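Local coordinates for protein Vv2_1132 (Vibrio vulnificus CMCP6, PDB 5Y9S) that is a tetrameric LysR-type transcriptional regulator that probably binds DNA through a helix-turn-helix domain and senses a ligand through a periplasmic-binding-protein-like domain, at residues S126-S131 / R291-Q296; D140-M145 / D152-Y157. All coordinates share one frame; numbering follows the deposited sequence.

Contact 1 of 2, residues S126-S131 / R291-Q296; sequences SHLNLS and RAAVDQ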
# COMPACT_ATOMS: atom_id res chain seq x y z
N SER D 126 19.75 -38.63 -16.58
CA SER D 126 19.85 -38.87 -15.14
C SER D 126 20.79 -37.88 -14.47
O SER D 126 20.57 -37.50 -13.31
CB SER D 126 20.31 -40.31 -14.89
OG SER D 126 21.12 -40.41 -13.73
N HIS D 127 21.83 -37.44 -15.18
CA HIS D 127 22.86 -36.57 -14.61
C HIS D 127 22.45 -35.10 -14.55
O HIS D 127 23.17 -34.31 -13.94
CB HIS D 127 24.15 -36.72 -15.43
CG HIS D 127 24.06 -36.11 -16.79
ND1 HIS D 127 23.29 -36.65 -17.80
CD2 HIS D 127 24.62 -34.99 -17.31
CE1 HIS D 127 23.40 -35.90 -18.89
NE2 HIS D 127 24.19 -34.88 -18.61
N LEU D 128 21.33 -34.72 -15.16
CA LEU D 128 20.84 -33.36 -15.09
C LEU D 128 19.89 -33.21 -13.90
O LEU D 128 19.39 -34.19 -13.35
CB LEU D 128 20.11 -32.97 -16.37
CG LEU D 128 20.91 -33.14 -17.66
CD1 LEU D 128 20.01 -32.93 -18.85
CD2 LEU D 128 22.08 -32.16 -17.68
N ASN D 129 19.67 -31.96 -13.51
CA ASN D 129 18.70 -31.64 -12.47
C ASN D 129 17.56 -30.85 -13.12
O ASN D 129 17.78 -29.73 -13.61
CB ASN D 129 19.35 -30.86 -11.33
CG ASN D 129 18.36 -30.45 -10.27
OD1 ASN D 129 17.35 -31.13 -10.05
ND2 ASN D 129 18.62 -29.33 -9.60
N LEU D 130 16.36 -31.41 -13.13
CA LEU D 130 15.23 -30.84 -13.84
C LEU D 130 14.34 -30.05 -12.89
O LEU D 130 13.90 -30.57 -11.87
CB LEU D 130 14.42 -31.95 -14.53
CG LEU D 130 15.33 -32.81 -15.39
CD1 LEU D 130 14.62 -34.07 -15.85
CD2 LEU D 130 15.81 -32.02 -16.58
N SER D 131 14.10 -28.79 -13.22
CA SER D 131 13.25 -27.91 -12.42
C SER D 131 12.07 -27.47 -13.29
O SER D 131 12.25 -26.69 -14.23
CB SER D 131 14.03 -26.71 -11.90
OG SER D 131 13.17 -25.81 -11.21
N ARG D 291 23.83 -23.53 -22.96
CA ARG D 291 24.26 -24.29 -21.80
C ARG D 291 24.27 -25.76 -22.19
O ARG D 291 23.33 -26.24 -22.84
CB ARG D 291 23.34 -24.05 -20.60
CG ARG D 291 23.05 -22.56 -20.32
CD ARG D 291 22.25 -22.35 -19.03
NE ARG D 291 22.55 -23.40 -18.07
CZ ARG D 291 21.65 -24.12 -17.42
NH1 ARG D 291 20.35 -23.90 -17.58
NH2 ARG D 291 22.07 -25.07 -16.60
N ALA D 292 25.33 -26.47 -21.81
CA ALA D 292 25.44 -27.87 -22.23
C ALA D 292 24.34 -28.73 -21.60
O ALA D 292 23.91 -29.72 -22.21
CB ALA D 292 26.82 -28.42 -21.88
N ALA D 293 23.88 -28.37 -20.40
CA ALA D 293 22.76 -29.10 -19.82
C ALA D 293 21.51 -28.93 -20.68
O ALA D 293 20.78 -29.89 -20.93
CB ALA D 293 22.51 -28.63 -18.39
N VAL D 294 21.27 -27.71 -21.17
CA VAL D 294 20.10 -27.49 -22.01
C VAL D 294 20.25 -28.22 -23.35
O VAL D 294 19.31 -28.86 -23.83
CB VAL D 294 19.87 -25.98 -22.21
CG1 VAL D 294 18.64 -25.74 -23.06
CG2 VAL D 294 19.73 -25.32 -20.87
N ASP D 295 21.44 -28.17 -23.95
CA ASP D 295 21.66 -28.89 -25.20
C ASP D 295 21.50 -30.39 -25.00
O ASP D 295 20.79 -31.06 -25.77
CB ASP D 295 23.03 -28.55 -25.78
CG ASP D 295 22.95 -27.49 -26.86
OD1 ASP D 295 22.23 -27.73 -27.87
OD2 ASP D 295 23.58 -26.42 -26.69
N GLN D 296 22.13 -30.95 -23.97
CA GLN D 296 21.98 -32.39 -23.74
C GLN D 296 20.51 -32.77 -23.65
O GLN D 296 20.09 -33.79 -24.20
CB GLN D 296 22.72 -32.82 -22.47
CG GLN D 296 24.23 -32.85 -22.60
CD GLN D 296 24.90 -33.13 -21.26
OE1 GLN D 296 24.25 -33.11 -20.22
NE2 GLN D 296 26.20 -33.40 -21.29
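Leu128 and His127, in the turn that leads into strand 129-134, meet Ala293 and Gln296 on helix 292-300, the C-terminal helix of the LysR substrate-binding domain. Leu128 carries the apolar part. Its CD2 lies 3.6 Å from Ala293 CB, and the same methyl touches Gln296 OE1 at 3.5 Å. Leu128 CD1 passes 3.8 Å from the carbonyl oxygen, Ala293 O. The nearest backbones are those of Leu128 and Ala293, with CA atoms 6.6 Å apart. This joins an edge of the alpha/beta subdomain to its last helix. On the inner side Ala293 also touches Val101 of strand 100-105, which pairs in parallel with strand 129-134. Toward the surface, the NE2 edge of the His127 ring meets Gln296 OE1 near the ring plane. The hydrogen bond from NE2 is modelled very short, so its exact length is doubtful. Ring and amide planes are 67° apart. Gln296 reaches the ring with an extended chain beyond CG (chi2 174°), while chi1 of 71° turns one face of the His127 ring to Leu128 CG, which lies 3.8 Å off its plane toward the rim. Further along, Leu130 and Ser131 pair in parallel with a strand of the second subunit, so the sheet continues across that interface.

Contact 2 of 2, residues D140-M145 / D152-Y157; sequences DAHFQM and DLLFTY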
# COMPACT_ATOMS: atom_id res chain seq x y z
N ASP D 140 3.28 -15.13 -24.19
CA ASP D 140 4.08 -13.91 -24.30
C ASP D 140 5.02 -13.77 -23.11
O ASP D 140 6.20 -13.41 -23.26
CB ASP D 140 3.17 -12.69 -24.43
CG ASP D 140 3.93 -11.36 -24.29
OD1 ASP D 140 4.06 -10.86 -23.13
OD2 ASP D 140 4.37 -10.81 -25.32
N ALA D 141 4.53 -14.07 -21.91
CA ALA D 141 5.41 -14.01 -20.74
C ALA D 141 6.54 -15.03 -20.84
O ALA D 141 7.69 -14.73 -20.51
CB ALA D 141 4.61 -14.24 -19.45
N HIS D 142 6.23 -16.25 -21.33
CA HIS D 142 7.23 -17.32 -21.37
C HIS D 142 8.24 -17.12 -22.48
O HIS D 142 9.41 -17.45 -22.31
CB HIS D 142 6.55 -18.68 -21.53
CG HIS D 142 5.64 -19.04 -20.39
ND1 HIS D 142 4.58 -19.90 -20.53
CD2 HIS D 142 5.65 -18.66 -19.10
CE1 HIS D 142 3.97 -20.04 -19.37
NE2 HIS D 142 4.60 -19.29 -18.48
N PHE D 143 7.80 -16.63 -23.64
CA PHE D 143 8.78 -16.21 -24.65
C PHE D 143 9.74 -15.20 -24.05
O PHE D 143 10.96 -15.31 -24.21
CB PHE D 143 8.08 -15.62 -25.88
CG PHE D 143 7.42 -16.64 -26.76
CD1 PHE D 143 7.54 -18.00 -26.50
CD2 PHE D 143 6.67 -16.24 -27.86
CE1 PHE D 143 6.93 -18.94 -27.32
CE2 PHE D 143 6.06 -17.18 -28.69
CZ PHE D 143 6.19 -18.52 -28.42
N GLN D 144 9.20 -14.22 -23.31
CA GLN D 144 10.04 -13.20 -22.69
C GLN D 144 11.03 -13.83 -21.72
O GLN D 144 12.19 -13.41 -21.64
CB GLN D 144 9.16 -12.16 -21.98
CG GLN D 144 9.86 -10.86 -21.63
CD GLN D 144 10.28 -10.10 -22.88
OE1 GLN D 144 9.45 -9.83 -23.77
NE2 GLN D 144 11.57 -9.75 -22.95
N MET D 145 10.60 -14.86 -20.98
CA MET D 145 11.53 -15.52 -20.07
C MET D 145 12.62 -16.26 -20.83
O MET D 145 13.76 -16.32 -20.38
CB MET D 145 10.81 -16.50 -19.14
CG MET D 145 10.11 -15.84 -17.99
SD MET D 145 8.67 -16.83 -17.58
CE MET D 145 9.38 -17.98 -16.45
N ASP D 152 14.88 -22.03 -19.36
CA ASP D 152 15.61 -22.68 -20.44
C ASP D 152 14.73 -23.30 -21.51
O ASP D 152 15.08 -23.23 -22.69
CB ASP D 152 16.52 -23.77 -19.86
CG ASP D 152 17.46 -23.22 -18.81
OD1 ASP D 152 17.58 -23.83 -17.73
OD2 ASP D 152 18.07 -22.16 -19.07
N LEU D 153 13.61 -23.92 -21.13
CA LEU D 153 12.74 -24.57 -22.10
C LEU D 153 11.29 -24.26 -21.77
O LEU D 153 10.91 -24.08 -20.61
CB LEU D 153 12.93 -26.09 -22.14
CG LEU D 153 14.33 -26.60 -22.47
CD1 LEU D 153 14.47 -28.06 -22.05
CD2 LEU D 153 14.62 -26.43 -23.94
N LEU D 154 10.48 -24.21 -22.82
CA LEU D 154 9.05 -24.01 -22.69
C LEU D 154 8.36 -25.09 -23.51
O LEU D 154 8.65 -25.25 -24.70
CB LEU D 154 8.66 -22.61 -23.15
CG LEU D 154 7.19 -22.43 -23.52
CD1 LEU D 154 6.32 -22.26 -22.26
CD2 LEU D 154 7.01 -21.26 -24.48
N PHE D 155 7.48 -25.85 -22.87
CA PHE D 155 6.64 -26.83 -23.57
C PHE D 155 5.24 -26.26 -23.68
O PHE D 155 4.72 -25.70 -22.71
CB PHE D 155 6.62 -28.15 -22.82
CG PHE D 155 7.91 -28.89 -22.88
CD1 PHE D 155 8.93 -28.58 -22.01
CD2 PHE D 155 8.10 -29.87 -23.83
CE1 PHE D 155 10.14 -29.25 -22.07
CE2 PHE D 155 9.31 -30.55 -23.90
CZ PHE D 155 10.33 -30.24 -23.03
N THR D 156 4.64 -26.37 -24.87
CA THR D 156 3.33 -25.76 -25.07
C THR D 156 2.64 -26.41 -26.27
O THR D 156 3.27 -27.03 -27.12
CB THR D 156 3.45 -24.25 -25.29
OG1 THR D 156 2.15 -23.64 -25.22
CG2 THR D 156 4.08 -23.97 -26.65
N TYR D 157 1.31 -26.25 -26.30
CA TYR D 157 0.52 -26.58 -27.48
C TYR D 157 0.64 -25.46 -28.51
O TYR D 157 0.80 -24.29 -28.16
CB TYR D 157 -0.96 -26.78 -27.10
CG TYR D 157 -1.27 -27.92 -26.14
CD1 TYR D 157 -1.12 -29.25 -26.53
CD2 TYR D 157 -1.73 -27.68 -24.85
CE1 TYR D 157 -1.40 -30.30 -25.68
CE2 TYR D 157 -2.02 -28.72 -23.97
CZ TYR D 157 -1.85 -30.03 -24.40
OH TYR D 157 -2.12 -31.09 -23.57
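Leu154 puts its two methyl groups against two consecutive helix residues, His142 and Phe143. Its CD1 comes 3.4 Å from His142 ND1 and 3.7 Å from His142 CB, so it touches both the ring and the base of the side chain. The other branch, Leu154 CD2, packs on Phe143 CE1 at 3.7 Å. Both rings are met obliquely, and both side chains cross Leu154 at about a right angle. Leu154 reaches across because its CG stands opposite the backbone N (chi1 160°), and the fork then spreads between the two rings. Phe143 starts out pointing away from the strand, but its ring comes back toward it. There is no hydrogen bond between the two segments, and all three touching residues are buried.

Helix 139-147 and strand 153-157 form the second half of a beta-alpha-beta crossover that begins with strand 129-134. Strand 100-105 lies between the two parallel strands, and its Val104 touches both His142 and Leu154. The polar end of His142 is held at NE2 by a hydrogen bond with Ser135 OG, which ties the ring to the link between strand 129-134 and the helix. The Phe143 ring meets that of Tyr284 with planes about 60° apart. Leu154 is backbone-bonded to the same Tyr284, on the neighbouring antiparallel strand 277-286. The helix also faces the third subunit: Phe143 stacks edge-to-face with its Tyr61, and Asp140 OD1 is hydrogen-bonded to the backbone N of its Phe26.

From the N terminus, the chain passes through strand 100-105 before reaching residues 126-131, the first half of contact 1. Strand 129-134 leads directly to helix 139-147. After a short connection the chain enters strand 153-157, and contact 2 closes this small loop. Contact 1 closes much later, when helix 292-300 returns to the turn before strand 129-134. Contact 2 is therefore nested inside the loop of contact 1. The two centres are about 17 Å apart, but the segments touch: Arg291 NH1 and Asp152 OD1 form a salt bridge of 2.8 Å, and Val294 CG2 packs on Asp152 CB. Both contacts bring helices to the same sheet.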